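Local atomic coordinates of alpha-rhamnosidase (PDB entry 6I60), a protein that probably hydrolyses terminal non-reducing alpha-L-rhamnose residues in alpha-L-rhamnosides, natural flavonoid glycosides among them. Residues S96-K101 / P889-G894; P51-K56 / N133-G138; I796-T801 / W807-S812; F368-T373 / I478-I483. All coordinates share one frame; numbering follows the deposited sequence.

Interaction 1 of 4, residues S96-K101 / P889-G894; sequences SEQVIK and PVNSEG
A polar interdomain junction brings Asn891, in the turn between strands 882-888 and 893-899 of the C-terminal beta domain, against Ser96 and Gln98 of the N-terminal immunoglobulin-like domain. The turn passes through a left-handed backbone conformation at Asn891 (phi 69°). With CG anti to the backbone N (chi1 -152°), the amide leaves the turn and reaches across to the other domain, where its ND2 serves two acceptors. One bond runs from Asn891 ND2 to Ser96 O (3.0 Å) and arrives in the carbonyl plane. The other, from Asn891 ND2 to Gln98 OE1 (3.2 Å), comes from above the plane of the glutamine amide; the two side chains approach from opposite directions, their amide planes 70° apart. Further bonds hold both groups: Gln98 OE1 also accepts from Lys868 NZ, Gln98 NE2 is bonded to Trp55 O, and the backbone N of Gln66 donates to Asn891 OD1. An alanine here would remove both ND2 bonds and the acceptor for Gln66, and would probably leave Ser96 O without this mate. The other branch of the amide, Asn891 OD1, lies 4.2 Å from Ser96 CB.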
loop_
_atom_site.group_PDB
_atom_site.type_symbol
_atom_site.label_atom_id
_atom_site.label_comp_id
_atom_site.label_asym_id
_atom_site.label_seq_id
_atom_site.Cartn_x
_atom_site.Cartn_y
_atom_site.Cartn_z
ATOM N N SER A 96 -5.031 -15.957 -23.860
ATOM C CA SER A 96 -4.249 -16.484 -22.752
ATOM C C SER A 96 -4.370 -15.639 -21.490
ATOM O O SER A 96 -3.806 -16.013 -20.457
ATOM C CB SER A 96 -2.776 -16.600 -23.156
ATOM O OG SER A 96 -2.184 -15.319 -23.303
ATOM N N GLU A 97 -5.092 -14.523 -21.546
ATOM C CA GLU A 97 -5.194 -13.635 -20.396
ATOM C C GLU A 97 -6.113 -14.225 -19.333
ATOM O O GLU A 97 -7.112 -14.881 -19.643
ATOM C CB GLU A 97 -5.708 -12.264 -20.833
ATOM C CG GLU A 97 -4.654 -11.390 -21.495
ATOM C CD GLU A 97 -3.419 -11.202 -20.629
ATOM O OE1 GLU A 97 -2.297 -11.201 -21.181
ATOM O OE2 GLU A 97 -3.569 -11.053 -19.396
ATOM N N GLN A 98 -5.762 -13.992 -18.065
ATOM C CA GLN A 98 -6.583 -14.411 -16.932
ATOM C C GLN A 98 -7.039 -13.224 -16.092
ATOM O O GLN A 98 -7.459 -13.402 -14.943
ATOM C CB GLN A 98 -5.832 -15.422 -16.061
ATOM C CG GLN A 98 -4.505 -14.925 -15.517
ATOM C CD GLN A 98 -3.542 -16.060 -15.224
ATOM O OE1 GLN A 98 -2.453 -16.126 -15.792
ATOM N NE2 GLN A 98 -3.943 -16.964 -14.336
ATOM N N VAL A 99 -6.957 -12.014 -16.641
ATOM C CA VAL A 99 -7.459 -10.801 -16.004
ATOM C C VAL A 99 -8.334 -10.099 -17.035
ATOM O O VAL A 99 -7.821 -9.523 -18.003
ATOM C CB VAL A 99 -6.329 -9.882 -15.520
ATOM C CG1 VAL A 99 -6.890 -8.556 -15.040
ATOM C CG2 VAL A 99 -5.535 -10.553 -14.413
ATOM N N ILE A 100 -9.650 -10.154 -16.839
ATOM C CA ILE A 100 -10.606 -9.703 -17.841
ATOM C C ILE A 100 -11.440 -8.558 -17.284
ATOM O O ILE A 100 -11.699 -8.474 -16.079
ATOM C CB ILE A 100 -11.524 -10.855 -18.314
ATOM C CG1 ILE A 100 -10.749 -12.171 -18.374
ATOM C CG2 ILE A 100 -12.125 -10.535 -19.674
ATOM C CD1 ILE A 100 -9.654 -12.195 -19.419
ATOM N N LYS A 101 -11.860 -7.671 -18.181
ATOM C CA LYS A 101 -12.799 -6.611 -17.850
ATOM C C LYS A 101 -14.215 -7.065 -18.180
ATOM O O LYS A 101 -14.458 -7.674 -19.226
ATOM C CB LYS A 101 -12.457 -5.330 -18.616
ATOM C CG LYS A 101 -13.508 -4.231 -18.523
ATOM C CD LYS A 101 -13.458 -3.317 -19.741
ATOM C CE LYS A 101 -14.113 -1.973 -19.459
ATOM N NZ LYS A 101 -13.732 -0.936 -20.462
ATOM N N PRO A 889 4.403 -21.241 -12.186
ATOM C CA PRO A 889 2.994 -21.641 -12.244
ATOM C C PRO A 889 2.535 -21.813 -13.686
ATOM O O PRO A 889 3.235 -21.477 -14.642
ATOM C CB PRO A 889 2.276 -20.474 -11.563
ATOM C CG PRO A 889 3.134 -19.291 -11.873
ATOM C CD PRO A 889 4.563 -19.791 -11.961
ATOM N N VAL A 890 1.324 -22.352 -13.826
ATOM C CA VAL A 890 0.755 -22.584 -15.149
ATOM C C VAL A 890 0.415 -21.244 -15.810
ATOM O O VAL A 890 0.065 -20.263 -15.138
ATOM C CB VAL A 890 -0.484 -23.494 -15.052
ATOM C CG1 VAL A 890 -0.829 -24.084 -16.402
ATOM C CG2 VAL A 890 -0.251 -24.620 -14.049
ATOM N N ASN A 891 0.524 -21.209 -17.144
ATOM C CA ASN A 891 0.366 -19.991 -17.954
ATOM C C ASN A 891 1.521 -19.018 -17.721
ATOM O O ASN A 891 1.338 -17.801 -17.718
ATOM C CB ASN A 891 -0.979 -19.299 -17.707
ATOM C CG ASN A 891 -1.463 -18.526 -18.914
ATOM O OD1 ASN A 891 -1.593 -19.083 -20.005
ATOM N ND2 ASN A 891 -1.731 -17.239 -18.730
ATOM N N SER A 892 2.724 -19.557 -17.540
ATOM C CA SER A 892 3.919 -18.743 -17.374
ATOM C C SER A 892 5.124 -19.549 -17.832
ATOM O O SER A 892 5.103 -20.783 -17.839
ATOM C CB SER A 892 4.096 -18.290 -15.922
ATOM O OG SER A 892 5.426 -17.871 -15.684
ATOM N N GLU A 893 6.177 -18.837 -18.223
ATOM C CA GLU A 893 7.412 -19.461 -18.673
ATOM C C GLU A 893 8.583 -18.918 -17.867
ATOM O O GLU A 893 8.569 -17.771 -17.412
ATOM C CB GLU A 893 7.649 -19.233 -20.176
ATOM C CG GLU A 893 8.046 -17.814 -20.547
ATOM C CD GLU A 893 8.041 -17.582 -22.047
ATOM O OE1 GLU A 893 7.016 -17.096 -22.573
ATOM O OE2 GLU A 893 9.062 -17.888 -22.701
ATOM N N GLY A 894 9.596 -19.760 -17.690
ATOM C CA GLY A 894 10.762 -19.425 -16.896
ATOM C C GLY A 894 12.004 -19.316 -17.757
ATOM O O GLY A 894 12.166 -20.051 -18.734
#

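Interaction 2 of 4, residues P51-K56 / N133-G138; sequences PIFSWK and NTFETG
Phe53 and Phe135 meet in the core of the N-terminal immunoglobulin-like domain, where two beta sheets face each other: strand 52-56 is the middle strand of one, and strand 133-137 belongs to the other. From the backbone of Phe53, CB starts off neither directly toward nor away from strand 133-137. The torsion about CA and CB then sets CG beside the backbone N and anti to the carbonyl carbon (chi1 -68°), and this carries the ring into the core between the sheets with its far end leading. At that end CE1 of Phe53 comes within 3.7 Å of Phe135 CE1 and 3.9 Å of Phe135 CD1. The tip atom, CZ of Phe53, makes the closest approach, 3.5 Å to Phe135 CE1, and lies 3.8 Å from Phe135 CZ. The side chains cross at about a right angle, the ring planes stand 73° apart, and the edge of Phe53 is directed toward the face of Phe135 in an offset T-shaped pair with centroids 5.3 Å apart. The aromatic cluster continues beyond the pair: Phe53 makes a second edge-to-face pair with Trp115, while Phe135 meets Tyr113 at a shallow interplanar angle and touches Cys37 and Val46. Across the two segments the contact is wholly carbon to carbon. Its chemistry implies cohesion between the sheets from dispersion and from the weakly positive C-H edge of one ring set toward the pi electrons of the other, with both residues buried.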
loop_
_atom_site.group_PDB
_atom_site.type_symbol
_atom_site.label_atom_id
_atom_site.label_comp_id
_atom_site.label_asym_id
_atom_site.label_seq_id
_atom_site.Cartn_x
_atom_site.Cartn_y
_atom_site.Cartn_z
ATOM N N PRO A 51 -16.478 -4.468 -13.524
ATOM C CA PRO A 51 -15.428 -4.933 -12.609
ATOM C C PRO A 51 -14.422 -5.828 -13.319
ATOM O O PRO A 51 -14.601 -6.245 -14.465
ATOM C CB PRO A 51 -16.203 -5.702 -11.534
ATOM C CG PRO A 51 -17.473 -6.111 -12.204
ATOM C CD PRO A 51 -17.802 -5.009 -13.170
ATOM N N ILE A 52 -13.341 -6.128 -12.604
ATOM C CA ILE A 52 -12.246 -6.940 -13.121
ATOM C C ILE A 52 -12.348 -8.341 -12.531
ATOM O O ILE A 52 -12.502 -8.502 -11.312
ATOM C CB ILE A 52 -10.883 -6.303 -12.796
ATOM C CG1 ILE A 52 -10.805 -4.882 -13.361
ATOM C CG2 ILE A 52 -9.750 -7.162 -13.333
ATOM C CD1 ILE A 52 -10.639 -4.824 -14.866
ATOM N N PHE A 53 -12.263 -9.353 -13.390
ATOM C CA PHE A 53 -12.299 -10.751 -12.983
ATOM C C PHE A 53 -10.929 -11.383 -13.191
ATOM O O PHE A 53 -10.226 -11.060 -14.153
ATOM C CB PHE A 53 -13.358 -11.530 -13.770
ATOM C CG PHE A 53 -14.772 -11.130 -13.451
ATOM C CD1 PHE A 53 -15.452 -11.720 -12.397
ATOM C CD2 PHE A 53 -15.421 -10.166 -14.203
ATOM C CE1 PHE A 53 -16.752 -11.355 -12.100
ATOM C CE2 PHE A 53 -16.720 -9.794 -13.912
ATOM C CZ PHE A 53 -17.387 -10.390 -12.859
ATOM N N SER A 54 -10.557 -12.288 -12.288
ATOM C CA SER A 54 -9.258 -12.938 -12.355
ATOM C C SER A 54 -9.360 -14.330 -11.752
ATOM O O SER A 54 -10.289 -14.637 -11.001
ATOM C CB SER A 54 -8.182 -12.116 -11.632
ATOM O OG SER A 54 -8.706 -11.504 -10.467
ATOM N N TRP A 55 -8.385 -15.172 -12.093
ATOM C CA TRP A 55 -8.347 -16.546 -11.609
ATOM C C TRP A 55 -6.943 -17.100 -11.791
ATOM O O TRP A 55 -6.163 -16.608 -12.610
ATOM C CB TRP A 55 -9.363 -17.428 -12.341
ATOM C CG TRP A 55 -9.208 -17.388 -13.828
ATOM C CD1 TRP A 55 -8.320 -18.101 -14.580
ATOM C CD2 TRP A 55 -9.958 -16.584 -14.746
ATOM N NE1 TRP A 55 -8.472 -17.792 -15.911
ATOM C CE2 TRP A 55 -9.472 -16.864 -16.040
ATOM C CE3 TRP A 55 -10.995 -15.658 -14.601
ATOM C CZ2 TRP A 55 -9.986 -16.251 -17.177
ATOM C CZ3 TRP A 55 -11.502 -15.051 -15.730
ATOM C CH2 TRP A 55 -10.999 -15.351 -17.003
ATOM N N LYS A 56 -6.639 -18.141 -11.020
ATOM C CA LYS A 56 -5.373 -18.853 -11.095
ATOM C C LYS A 56 -5.594 -20.254 -11.653
ATOM O O LYS A 56 -6.711 -20.780 -11.643
ATOM C CB LYS A 56 -4.706 -18.932 -9.717
ATOM C CG LYS A 56 -4.402 -17.578 -9.102
ATOM C CD LYS A 56 -4.026 -17.704 -7.634
ATOM C CE LYS A 56 -3.650 -16.352 -7.040
ATOM N NZ LYS A 56 -2.489 -15.738 -7.744
ATOM N N ASN A 133 -18.637 -18.516 -7.683
ATOM C CA ASN A 133 -18.257 -17.388 -6.852
ATOM C C ASN A 133 -19.374 -16.346 -6.869
ATOM O O ASN A 133 -20.430 -16.536 -7.477
ATOM C CB ASN A 133 -16.926 -16.799 -7.322
ATOM C CG ASN A 133 -15.739 -17.386 -6.583
ATOM O OD1 ASN A 133 -15.442 -18.576 -6.707
ATOM N ND2 ASN A 133 -15.055 -16.554 -5.804
ATOM N N THR A 134 -19.136 -15.225 -6.193
ATOM C CA THR A 134 -20.193 -14.251 -5.969
ATOM C C THR A 134 -19.590 -12.860 -5.847
ATOM O O THR A 134 -18.541 -12.687 -5.224
ATOM C CB THR A 134 -20.991 -14.602 -4.703
ATOM O OG1 THR A 134 -21.901 -15.671 -4.992
ATOM C CG2 THR A 134 -21.771 -13.402 -4.183
ATOM N N PHE A 135 -20.248 -11.878 -6.461
ATOM C CA PHE A 135 -19.943 -10.477 -6.209
ATOM C C PHE A 135 -21.251 -9.710 -6.096
ATOM O O PHE A 135 -22.151 -9.892 -6.921
ATOM C CB PHE A 135 -19.044 -9.879 -7.304
ATOM C CG PHE A 135 -19.661 -9.868 -8.675
ATOM C CD1 PHE A 135 -19.604 -10.990 -9.485
ATOM C CD2 PHE A 135 -20.272 -8.724 -9.165
ATOM C CE1 PHE A 135 -20.160 -10.978 -10.750
ATOM C CE2 PHE A 135 -20.831 -8.705 -10.430
ATOM C CZ PHE A 135 -20.773 -9.833 -11.222
ATOM N N GLU A 136 -21.361 -8.878 -5.065
ATOM C CA GLU A 136 -22.566 -8.104 -4.796
ATOM C C GLU A 136 -22.312 -6.634 -5.100
ATOM O O GLU A 136 -21.296 -6.074 -4.678
ATOM C CB GLU A 136 -23.014 -8.265 -3.341
ATOM C CG GLU A 136 -24.125 -7.308 -2.933
ATOM C CD GLU A 136 -24.823 -7.727 -1.653
ATOM O OE1 GLU A 136 -24.515 -8.820 -1.133
ATOM O OE2 GLU A 136 -25.677 -6.958 -1.162
ATOM N N THR A 137 -23.237 -6.016 -5.826
ATOM C CA THR A 137 -23.130 -4.599 -6.132
ATOM C C THR A 137 -23.657 -3.768 -4.971
ATOM O O THR A 137 -24.612 -4.157 -4.292
ATOM C CB THR A 137 -23.898 -4.266 -7.412
ATOM O OG1 THR A 137 -25.220 -4.810 -7.334
ATOM C CG2 THR A 137 -23.190 -4.851 -8.625
ATOM N N GLY A 138 -23.048 -2.614 -4.773
ATOM C CA GLY A 138 -23.438 -1.703 -3.732
ATOM C C GLY A 138 -24.595 -0.857 -4.189
ATOM O O GLY A 138 -25.508 -1.349 -4.810
#

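Interaction 3 of 4, residues I796-T801 / W807-S812; sequences IEEGAT and WEKLTS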
loop_
_atom_site.group_PDB
_atom_site.type_symbol
_atom_site.label_atom_id
_atom_site.label_comp_id
_atom_site.label_asym_id
_atom_site.label_seq_id
_atom_site.Cartn_x
_atom_site.Cartn_y
_atom_site.Cartn_z
ATOM N N ILE A 796 20.409 -0.099 11.878
ATOM C CA ILE A 796 20.135 -1.269 12.704
ATOM C C ILE A 796 21.067 -1.302 13.910
ATOM O O ILE A 796 20.643 -1.607 15.031
ATOM C CB ILE A 796 20.244 -2.551 11.856
ATOM C CG1 ILE A 796 18.881 -2.934 11.269
ATOM C CG2 ILE A 796 20.800 -3.708 12.673
ATOM C CD1 ILE A 796 18.313 -1.923 10.291
ATOM N N GLU A 797 22.345 -0.975 13.706
ATOM C CA GLU A 797 23.288 -0.952 14.818
ATOM C C GLU A 797 22.924 0.099 15.857
ATOM O O GLU A 797 23.310 -0.039 17.023
ATOM C CB GLU A 797 24.711 -0.712 14.303
ATOM C CG GLU A 797 25.253 -1.829 13.415
ATOM C CD GLU A 797 25.267 -3.186 14.105
ATOM O OE1 GLU A 797 25.894 -3.302 15.180
ATOM O OE2 GLU A 797 24.654 -4.138 13.571
ATOM N N GLU A 798 22.184 1.137 15.469
ATOM C CA GLU A 798 21.760 2.184 16.388
ATOM C C GLU A 798 20.351 1.960 16.928
ATOM O O GLU A 798 19.758 2.888 17.486
ATOM C CB GLU A 798 21.853 3.552 15.712
ATOM C CG GLU A 798 23.272 4.078 15.565
ATOM C CD GLU A 798 23.894 4.481 16.892
ATOM O OE1 GLU A 798 23.143 4.709 17.863
ATOM O OE2 GLU A 798 25.137 4.569 16.962
ATOM N N GLY A 799 19.802 0.759 16.766
ATOM C CA GLY A 799 18.553 0.402 17.409
ATOM C C GLY A 799 17.299 0.660 16.610
ATOM O O GLY A 799 16.228 0.816 17.206
ATOM N N ALA A 800 17.386 0.703 15.286
ATOM C CA ALA A 800 16.224 0.971 14.449
ATOM C C ALA A 800 15.495 -0.334 14.152
ATOM O O ALA A 800 16.098 -1.287 13.648
ATOM C CB ALA A 800 16.637 1.662 13.150
ATOM N N THR A 801 14.205 -0.377 14.476
ATOM C CA THR A 801 13.349 -1.481 14.071
ATOM C C THR A 801 12.595 -1.184 12.782
ATOM O O THR A 801 11.922 -2.074 12.252
ATOM C CB THR A 801 12.349 -1.828 15.181
ATOM O OG1 THR A 801 11.890 -0.624 15.810
ATOM C CG2 THR A 801 13.002 -2.728 16.222
ATOM N N TRP A 807 19.964 9.575 7.053
ATOM C CA TRP A 807 21.060 8.649 7.319
ATOM C C TRP A 807 21.653 8.880 8.703
ATOM O O TRP A 807 22.023 7.923 9.394
ATOM C CB TRP A 807 22.138 8.792 6.246
ATOM C CG TRP A 807 21.687 8.441 4.856
ATOM C CD1 TRP A 807 21.454 9.306 3.826
ATOM C CD2 TRP A 807 21.429 7.128 4.341
ATOM N NE1 TRP A 807 21.062 8.615 2.705
ATOM C CE2 TRP A 807 21.039 7.277 2.994
ATOM C CE3 TRP A 807 21.488 5.842 4.887
ATOM C CZ2 TRP A 807 20.709 6.190 2.187
ATOM C CZ3 TRP A 807 21.159 4.762 4.084
ATOM C CH2 TRP A 807 20.774 4.943 2.748
ATOM N N GLU A 808 21.748 10.137 9.125
ATOM C CA GLU A 808 22.337 10.468 10.413
ATOM C C GLU A 808 21.368 10.155 11.544
ATOM O O GLU A 808 20.152 10.308 11.401
ATOM C CB GLU A 808 22.724 11.946 10.458
ATOM C CG GLU A 808 23.659 12.378 9.341
ATOM C CD GLU A 808 22.921 12.793 8.080
ATOM O OE1 GLU A 808 21.790 13.313 8.190
ATOM O OE2 GLU A 808 23.473 12.597 6.979
ATOM N N LYS A 809 21.915 9.711 12.674
ATOM C CA LYS A 809 21.108 9.480 13.866
ATOM C C LYS A 809 20.696 10.823 14.455
ATOM O O LYS A 809 21.534 11.562 14.982
ATOM C CB LYS A 809 21.887 8.648 14.880
ATOM C CG LYS A 809 21.236 8.574 16.250
ATOM C CD LYS A 809 21.192 7.146 16.764
ATOM C CE LYS A 809 21.029 7.114 18.275
ATOM N NZ LYS A 809 21.003 5.716 18.790
ATOM N N LEU A 810 19.410 11.147 14.359
ATOM C CA LEU A 810 18.886 12.424 14.823
ATOM C C LEU A 810 17.648 12.178 15.671
ATOM O O LEU A 810 16.701 11.528 15.218
ATOM C CB LEU A 810 18.555 13.341 13.644
ATOM C CG LEU A 810 19.759 13.820 12.833
ATOM C CD1 LEU A 810 19.446 13.832 11.349
ATOM C CD2 LEU A 810 20.183 15.197 13.298
ATOM N N THR A 811 17.657 12.699 16.895
ATOM C CA THR A 811 16.601 12.447 17.868
ATOM C C THR A 811 16.077 13.750 18.451
ATOM O O THR A 811 15.855 13.870 19.660
ATOM C CB THR A 811 17.094 11.520 18.977
ATOM O OG1 THR A 811 16.157 11.530 20.061
ATOM C CG2 THR A 811 18.452 11.973 19.481
ATOM N N SER A 812 15.865 14.749 17.600
ATOM C CA SER A 812 15.293 16.020 18.017
ATOM C C SER A 812 14.119 16.357 17.106
ATOM O O SER A 812 13.738 15.573 16.232
ATOM C CB SER A 812 16.345 17.136 17.994
ATOM O OG SER A 812 16.073 18.098 18.996
#
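The Schellman motif that ends helix 792-797 carries Glu798, whose carboxylate forms a salt bridge with Lys809 from the loop that follows. Gly799, with positive phi, is the C-prime residue of the motif: its N bonds to Ile796 O, and Ala800 N bonds to Met795 O. Glu798 is bent at chi2 (-70°), and its OE1 receives Lys809 NZ at 2.5 Å. The ammonium group comes in on the anti side of OE1, 19° out of the carboxylate plane. Lys809 reaches over crosswise, at about a right angle to the glutamate, and its CD packs 3.8 Å from Glu798 CB before the chain ends at the charge. A second, weak bond joins Lys809 NZ to the backbone oxygen Glu798 O at 3.4 Å, so acid and carbonyl of one residue share the same ammonium group. A glutamine in this place would remove the negative charge and would probably leave the ammonium group of Lys809 without its charged mate. Within the six-hairpin glycosidase domain, a lysine is thus paired with the acid, and weakly with the carbonyl, of the residue just past the helix: a surface salt bridge beside a helix C-terminus closed by a glycine, as in the Schellman motif.

Interaction 4 of 4, residues F368-T373 / I478-I483; sequences FGQNYT and IHHNII
Gln370 and His480 slide past each other in opposite directions, the amide of one turned 67° from the imidazole plane of the other. Gln370 CG sits anti to the backbone N (chi1 167°) and the chain then bends at chi2, bringing OE1 to the edge of the histidine ring, near its plane. There Gln370 OE1 lies 3.0 Å from His480 CE1 and 3.3 Å from His480 NE2, but the angle at the nitrogen is too poor for a hydrogen bond. The meeting is therefore an edge contact, the carbonyl oxygen facing the ring carbon between the two nitrogens. Each group is held by bonds of its own. Gln370 NE2 donates to Asn371 O at 3.2 Å with an angle of 168° at the hydrogen, from above that carbonyl's plane, and it also bonds to Thr801 O. On the helix, His480 ND1 donates to Asn481 OD1 (3.1 Å), which lies close to the ring plane and helps to fix the rotation of the imidazole. Asn481 ND2 in turn bonds to Ala800 O and Thr802 O. Trp484, one turn further along helix 473-488, meets the His480 ring and touches Gln370 as well. The contact thus joins the corner leading into strand 371-373, which pairs with strand 434-436, to helix 473-488 of the six-hairpin glycosidase domain, beside the segment that follows helix 792-797.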
loop_
_atom_site.group_PDB
_atom_site.type_symbol
_atom_site.label_atom_id
_atom_site.label_comp_id
_atom_site.label_asym_id
_atom_site.label_seq_id
_atom_site.Cartn_x
_atom_site.Cartn_y
_atom_site.Cartn_z
ATOM N N PHE A 368 7.818 -2.142 23.560
ATOM C CA PHE A 368 7.272 -3.222 22.750
ATOM C C PHE A 368 8.321 -3.911 21.890
ATOM O O PHE A 368 8.001 -4.907 21.233
ATOM C CB PHE A 368 6.145 -2.692 21.860
ATOM C CG PHE A 368 4.826 -2.569 22.563
ATOM C CD1 PHE A 368 4.053 -3.688 22.814
ATOM C CD2 PHE A 368 4.361 -1.332 22.979
ATOM C CE1 PHE A 368 2.838 -3.579 23.462
ATOM C CE2 PHE A 368 3.146 -1.217 23.627
ATOM C CZ PHE A 368 2.384 -2.341 23.869
ATOM N N GLY A 369 9.556 -3.410 21.878
ATOM C CA GLY A 369 10.619 -4.002 21.094
ATOM C C GLY A 369 10.541 -3.763 19.603
ATOM O O GLY A 369 11.377 -4.297 18.864
ATOM N N GLN A 370 9.575 -2.978 19.134
ATOM C CA GLN A 370 9.407 -2.745 17.708
ATOM C C GLN A 370 8.633 -1.451 17.514
ATOM O O GLN A 370 7.650 -1.200 18.216
ATOM C CB GLN A 370 8.678 -3.918 17.038
ATOM C CG GLN A 370 8.187 -3.635 15.625
ATOM C CD GLN A 370 9.301 -3.690 14.604
ATOM O OE1 GLN A 370 10.112 -4.617 14.602
ATOM N NE2 GLN A 370 9.352 -2.692 13.728
ATOM N N ASN A 371 9.092 -0.633 16.570
ATOM C CA ASN A 371 8.391 0.588 16.190
ATOM C C ASN A 371 7.250 0.219 15.247
ATOM O O ASN A 371 7.483 -0.139 14.087
ATOM C CB ASN A 371 9.360 1.567 15.534
ATOM C CG ASN A 371 8.801 2.972 15.441
ATOM O OD1 ASN A 371 7.595 3.186 15.563
ATOM N ND2 ASN A 371 9.680 3.939 15.215
ATOM N N TYR A 372 6.016 0.299 15.741
ATOM C CA TYR A 372 4.852 -0.061 14.939
ATOM C C TYR A 372 3.821 1.059 14.958
ATOM O O TYR A 372 4.110 2.168 15.419
ATOM C CB TYR A 372 4.234 -1.371 15.437
ATOM C CG TYR A 372 3.609 -1.294 16.813
ATOM C CD1 TYR A 372 4.395 -1.125 17.948
ATOM C CD2 TYR A 372 2.235 -1.406 16.980
ATOM C CE1 TYR A 372 3.829 -1.057 19.208
ATOM C CE2 TYR A 372 1.658 -1.342 18.237
ATOM C CZ TYR A 372 2.460 -1.167 19.347
ATOM O OH TYR A 372 1.893 -1.105 20.600
ATOM N N THR A 373 2.617 0.784 14.459
ATOM C CA THR A 373 1.573 1.791 14.352
ATOM C C THR A 373 0.267 1.260 14.921
ATOM O O THR A 373 -0.009 0.058 14.880
ATOM C CB THR A 373 1.349 2.225 12.901
ATOM O OG1 THR A 373 1.237 1.068 12.064
ATOM C CG2 THR A 373 2.505 3.067 12.430
ATOM N N ILE A 478 17.572 -5.794 7.819
ATOM C CA ILE A 478 17.137 -4.684 6.975
ATOM C C ILE A 478 15.811 -5.021 6.308
ATOM O O ILE A 478 14.887 -4.199 6.271
ATOM C CB ILE A 478 18.222 -4.339 5.938
ATOM C CG1 ILE A 478 19.500 -3.866 6.634
ATOM C CG2 ILE A 478 17.723 -3.273 4.969
ATOM C CD1 ILE A 478 20.747 -4.048 5.800
ATOM N N HIS A 479 15.694 -6.243 5.781
ATOM C CA HIS A 479 14.440 -6.682 5.182
ATOM C C HIS A 479 13.311 -6.686 6.207
ATOM O O HIS A 479 12.163 -6.361 5.880
ATOM C CB HIS A 479 14.622 -8.069 4.563
ATOM C CG HIS A 479 13.343 -8.718 4.132
ATOM N ND1 HIS A 479 12.461 -8.117 3.260
ATOM C CD2 HIS A 479 12.801 -9.917 4.449
ATOM C CE1 HIS A 479 11.428 -8.917 3.061
ATOM N NE2 HIS A 479 11.611 -10.015 3.771
ATOM N N HIS A 480 13.620 -7.044 7.457
ATOM C CA HIS A 480 12.601 -7.041 8.502
ATOM C C HIS A 480 12.159 -5.621 8.837
ATOM O O HIS A 480 10.980 -5.382 9.128
ATOM C CB HIS A 480 13.133 -7.755 9.750
ATOM C CG HIS A 480 12.431 -7.374 11.019
ATOM N ND1 HIS A 480 12.813 -6.296 11.789
ATOM C CD2 HIS A 480 11.379 -7.937 11.659
ATOM C CE1 HIS A 480 12.021 -6.206 12.843
ATOM N NE2 HIS A 480 11.143 -7.191 12.788
ATOM N N ASN A 481 13.089 -4.663 8.793
ATOM C CA ASN A 481 12.754 -3.284 9.134
ATOM C C ASN A 481 11.892 -2.630 8.062
ATOM O O ASN A 481 11.041 -1.791 8.379
ATOM C CB ASN A 481 14.034 -2.474 9.351
ATOM C CG ASN A 481 14.681 -2.747 10.699
ATOM O OD1 ASN A 481 14.650 -3.868 11.206
ATOM N ND2 ASN A 481 15.275 -1.716 11.284
ATOM N N ILE A 482 12.094 -2.998 6.795
ATOM C CA ILE A 482 11.321 -2.400 5.711
ATOM C C ILE A 482 9.888 -2.923 5.723
ATOM O O ILE A 482 8.940 -2.185 5.425
ATOM C CB ILE A 482 12.021 -2.654 4.361
ATOM C CG1 ILE A 482 13.300 -1.816 4.265
ATOM C CG2 ILE A 482 11.100 -2.340 3.195
ATOM C CD1 ILE A 482 14.164 -2.136 3.066
ATOM N N ILE A 483 9.703 -4.196 6.086
ATOM C CA ILE A 483 8.362 -4.780 6.113
ATOM C C ILE A 483 7.488 -4.062 7.134
ATOM O O ILE A 483 6.330 -3.724 6.860
ATOM C CB ILE A 483 8.441 -6.291 6.398
ATOM C CG1 ILE A 483 8.892 -7.047 5.146
ATOM C CG2 ILE A 483 7.097 -6.818 6.894
ATOM C CD1 ILE A 483 8.654 -8.541 5.211
#

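From the N terminus, strand 52-56 opens interaction 2, and segment 96-101 opens interaction 1 before segment 133-138 closes interaction 2, so the two loops cross. They also touch, because strands 52-56 and 99-101 are neighbours in one sheet of the immunoglobulin-like domain. Interaction 4 follows, tying 368-373 of the concanavalin-like domain to helix 473-488. Interaction 3 then closes a short loop at the end of helix 792-797. Both fall within the long span of interaction 1, which ends only at 889-894 in the C-terminal domain. Interactions 3 and 4 come in series yet touch through Thr801 and Asn371, their centres about 13 Å apart; the centres of interactions 1 and 3 lie about 44 Å apart.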